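Local atomic coordinates of beta-hydroxyacyl-(Acyl-carrier-protein) dehydratase FabA/FabZ (Xenorhabdus doucetiae, PDB entry 6QSR), a protein that probably acts as a hotdog-fold dehydratase subunit, paired with a partner chain, in the biosynthesis of aryl polyene pigments by a type II polyketide synthase. Residues B[49-54]-B[128-133]. Residues are numbered along the deposited sequence; the frame is centred on the assembly and turned at random.
Sequences DNHVHC and DIQMNL
His53 and Gln130 face each other as a non-hydrogen-bonded pair where strands 51-57 and 126-133 run antiparallel, and the imidazole illustrates how one side chain can use both face and edge on a sheet surface. With CG anti to the backbone N (chi1 -178°), the ring is laid across the neighbouring strand. His53 CB already lies 4.0 Å from Gln130 CG. That methylene then sits over one ring face, 3.7 Å from His53 CG, in a CH-pi contact offset toward the rim, while the Gln130 amide stacks about 20° from the ring plane, His53 ND1 lying near Gln130 CG and CD. His53 CD2 passes 3.8 Å from Ile129 O, and His53 CE1 flanks Asp128 OD1 at 3.7 Å. At the tip, His53 NE2 gives a hydrogen bond of 2.9 Å to Asp128 OD1, almost in the ring plane yet well above the carboxylate plane, with the two planes 77° apart. The same oxygen accepts a second hydrogen bond, from Gln55 NE2.

On the opposite face of the sheet, Val52 CG1 rests 3.7 Å from Met131 CB, the two side chains pointing the same way; Met131 and Ile129 continue onto helix 79-97, the long helix that the hotdog sheet wraps. Paired backbone bonds at Val52–Met131 and Cys54–Ile129 join the strands, and Leu133 N closes the ladder on Asn50 O at 2.9 Å. The chemistry therefore divides by face: apolar groups meet on the helix side, whereas on the other a carboxylate fixes the imidazole's rotation. His53 NE2 must carry a proton, as in either a neutral or a cationic ring; the carboxylate could stabilise positive charge, a pull shared with Gln55.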
ATOM      1  N   ASP B  49      17.517  -9.446  13.182  1.00 26.06           N
ATOM      2  CA  ASP B  49      18.291  -9.123  11.980  1.00 26.58           C
ATOM      3  C   ASP B  49      17.666  -9.606  10.662  1.00 23.56           C
ATOM      4  O   ASP B  49      17.996  -9.065   9.617  1.00 24.57           O
ATOM      5  CB  ASP B  49      19.728  -9.666  12.089  1.00 31.52           C
ATOM      6  CG  ASP B  49      20.542  -8.972  13.174  1.00 39.18           C
ATOM      7  OD1 ASP B  49      21.133  -9.680  14.017  1.00 44.35           O
ATOM      8  OD2 ASP B  49      20.588  -7.723  13.189  1.00 41.64           O
ATOM      9  N   ASN B  50      16.787 -10.609  10.691  1.00 21.07           N
ATOM     10  CA  ASN B  50      16.151 -11.085   9.455  1.00 20.01           C
ATOM     11  C   ASN B  50      14.612 -11.225   9.507  1.00 20.05           C
ATOM     12  O   ASN B  50      14.030 -11.880   8.635  1.00 20.27           O
ATOM     13  CB  ASN B  50      16.783 -12.416   9.052  1.00 19.78           C
ATOM     14  CG  ASN B  50      16.512 -13.523  10.056  1.00 20.78           C
ATOM     15  OD1 ASN B  50      15.698 -13.363  10.966  1.00 21.43           O
ATOM     16  ND2 ASN B  50      17.198 -14.652   9.897  1.00 21.29           N
ATOM     17  N   HIS B  51      13.974 -10.622  10.509  1.00 20.38           N
ATOM     18  CA  HIS B  51      12.549 -10.856  10.798  1.00 23.49           C
ATOM     19  C   HIS B  51      11.912  -9.666  11.524  1.00 22.52           C
ATOM     20  O   HIS B  51      12.560  -8.998  12.347  1.00 21.74           O
ATOM     21  CB  HIS B  51      12.401 -12.162  11.609  1.00 29.50           C
ATOM     22  CG  HIS B  51      11.151 -12.247  12.432  1.00 38.35           C
ATOM     23  ND1 HIS B  51      10.007 -12.876  11.986  1.00 44.45           N
ATOM     24  CD2 HIS B  51      10.867 -11.790  13.677  1.00 43.92           C
ATOM     25  CE1 HIS B  51       9.073 -12.796  12.918  1.00 47.96           C
ATOM     26  NE2 HIS B  51       9.567 -12.137  13.950  1.00 46.49           N
ATOM     27  N   VAL B  52      10.636  -9.416  11.227  1.00 20.16           N
ATOM     28  CA  VAL B  52       9.836  -8.479  12.004  1.00 19.55           C
ATOM     29  C   VAL B  52       8.409  -9.003  12.156  1.00 19.65           C
ATOM     30  O   VAL B  52       7.829  -9.543  11.199  1.00 19.65           O
ATOM     31  CB  VAL B  52       9.871  -7.039  11.408  1.00 17.94           C
ATOM     32  CG1 VAL B  52       9.398  -7.012   9.955  1.00 20.76           C
ATOM     33  CG2 VAL B  52       9.048  -6.074  12.254  1.00 17.79           C
ATOM     34  N   HIS B  53       7.879  -8.868  13.370  1.00 20.32           N
ATOM     35  CA  HIS B  53       6.502  -9.216  13.707  1.00 20.73           C
ATOM     36  C   HIS B  53       5.844  -7.988  14.337  1.00 20.59           C
ATOM     37  O   HIS B  53       6.313  -7.475  15.369  1.00 19.98           O
ATOM     38  CB  HIS B  53       6.491 -10.379  14.693  1.00 19.50           C
ATOM     39  CG  HIS B  53       5.123 -10.855  15.089  1.00 18.71           C
ATOM     40  ND1 HIS B  53       4.945 -11.896  15.972  1.00 19.61           N
ATOM     41  CD2 HIS B  53       3.878 -10.458  14.728  1.00 17.65           C
ATOM     42  CE1 HIS B  53       3.653 -12.109  16.152  1.00 16.60           C
ATOM     43  NE2 HIS B  53       2.984 -11.255  15.402  1.00 17.92           N
ATOM     44  N   CYS B  54       4.759  -7.539  13.703  1.00 20.97           N
ATOM     45  CA  CYS B  54       3.935  -6.437  14.180  1.00 20.71           C
ATOM     46  C   CYS B  54       2.476  -6.863  14.196  1.00 20.32           C
ATOM     47  O   CYS B  54       2.080  -7.831  13.532  1.00 20.69           O
ATOM     48  CB  CYS B  54       4.075  -5.209  13.279  1.00 20.57           C
ATOM     49  SG  CYS B  54       5.690  -4.417  13.330  1.00 24.63           S
ATOM     50  N   ASP B 128      -1.661 -10.439  12.663  1.00 17.90           N
ATOM     51  CA  ASP B 128      -0.209 -10.570  12.865  1.00 19.34           C
ATOM     52  C   ASP B 128       0.489 -10.422  11.528  1.00 18.90           C
ATOM     53  O   ASP B 128       0.265 -11.224  10.618  1.00 19.72           O
ATOM     54  CB  ASP B 128       0.146 -11.919  13.495  1.00 21.97           C
ATOM     55  CG  ASP B 128      -0.279 -12.006  14.945  1.00 23.62           C
ATOM     56  OD1 ASP B 128       0.134 -11.134  15.741  1.00 23.51           O
ATOM     57  OD2 ASP B 128      -1.035 -12.942  15.286  1.00 25.51           O
ATOM     58  N   ILE B 129       1.323  -9.388  11.408  1.00 18.40           N
ATOM     59  CA  ILE B 129       2.072  -9.139  10.184  1.00 18.55           C
ATOM     60  C   ILE B 129       3.530  -9.560  10.418  1.00 18.99           C
ATOM     61  O   ILE B 129       4.230  -8.970  11.241  1.00 19.72           O
ATOM     62  CB  ILE B 129       1.950  -7.666   9.742  1.00 19.78           C
ATOM     63  CG1 ILE B 129       0.470  -7.299   9.504  1.00 22.27           C
ATOM     64  CG2 ILE B 129       2.726  -7.424   8.455  1.00 20.34           C
ATOM     65  CD1 ILE B 129      -0.241  -6.744  10.713  1.00 23.80           C
ATOM     66  N   GLN B 130       3.965 -10.600   9.709  1.00 19.80           N
ATOM     67  CA  GLN B 130       5.296 -11.203   9.912  1.00 21.80           C
ATOM     68  C   GLN B 130       6.067 -11.185   8.596  1.00 22.85           C
ATOM     69  O   GLN B 130       5.657 -11.843   7.632  1.00 25.75           O
ATOM     70  CB  GLN B 130       5.155 -12.629  10.452  1.00 24.38           C
ATOM     71  CG  GLN B 130       4.749 -12.675  11.919  1.00 27.87           C
ATOM     72  CD  GLN B 130       4.622 -14.088  12.469  1.00 33.97           C
ATOM     73  OE1 GLN B 130       5.614 -14.708  12.868  1.00 41.22           O
ATOM     74  NE2 GLN B 130       3.393 -14.596  12.516  1.00 32.99           N
ATOM     75  N   MET B 131       7.157 -10.414   8.553  1.00 23.73           N
ATOM     76  CA  MET B 131       7.993 -10.266   7.348  1.00 23.08           C
ATOM     77  C   MET B 131       9.386 -10.889   7.562  1.00 24.28           C
ATOM     78  O   MET B 131       9.986 -10.722   8.629  1.00 23.60           O
ATOM     79  CB  MET B 131       8.142  -8.790   6.955  1.00 23.31           C
ATOM     80  CG  MET B 131       6.836  -7.997   6.840  1.00 25.45           C
ATOM     81  SD  MET B 131       5.703  -8.727   5.642  1.00 29.08           S
ATOM     82  CE  MET B 131       6.491  -8.300   4.086  1.00 24.27           C
ATOM     83  N   ASN B 132       9.873 -11.594   6.537  1.00 21.98           N
ATOM     84  CA  ASN B 132      11.188 -12.255   6.532  1.00 22.10           C
ATOM     85  C   ASN B 132      12.093 -11.601   5.491  1.00 23.90           C
ATOM     86  O   ASN B 132      11.710 -11.467   4.325  1.00 24.05           O
ATOM     87  CB  ASN B 132      11.047 -13.734   6.161  1.00 21.55           C
ATOM     88  CG  ASN B 132      10.256 -14.520   7.169  1.00 24.97           C
ATOM     89  OD1 ASN B 132      10.352 -14.288   8.370  1.00 28.61           O
ATOM     90  ND2 ASN B 132       9.487 -15.484   6.688  1.00 29.27           N
ATOM     91  N   LEU B 133      13.292 -11.208   5.915  1.00 22.33           N
ATOM     92  CA  LEU B 133      14.248 -10.562   5.028  1.00 21.72           C
ATOM     93  C   LEU B 133      14.739 -11.519   3.930  1.00 22.05           C
ATOM     94  O   LEU B 133      15.168 -12.628   4.229  1.00 24.89           O
ATOM     95  CB  LEU B 133      15.443 -10.056   5.843  1.00 22.72           C
ATOM     96  CG  LEU B 133      16.619  -9.430   5.086  1.00 23.14           C
ATOM     97  CD1 LEU B 133      16.195  -8.173   4.346  1.00 22.30           C
ATOM     98  CD2 LEU B 133      17.760  -9.150   6.058  1.00 23.64           C
TER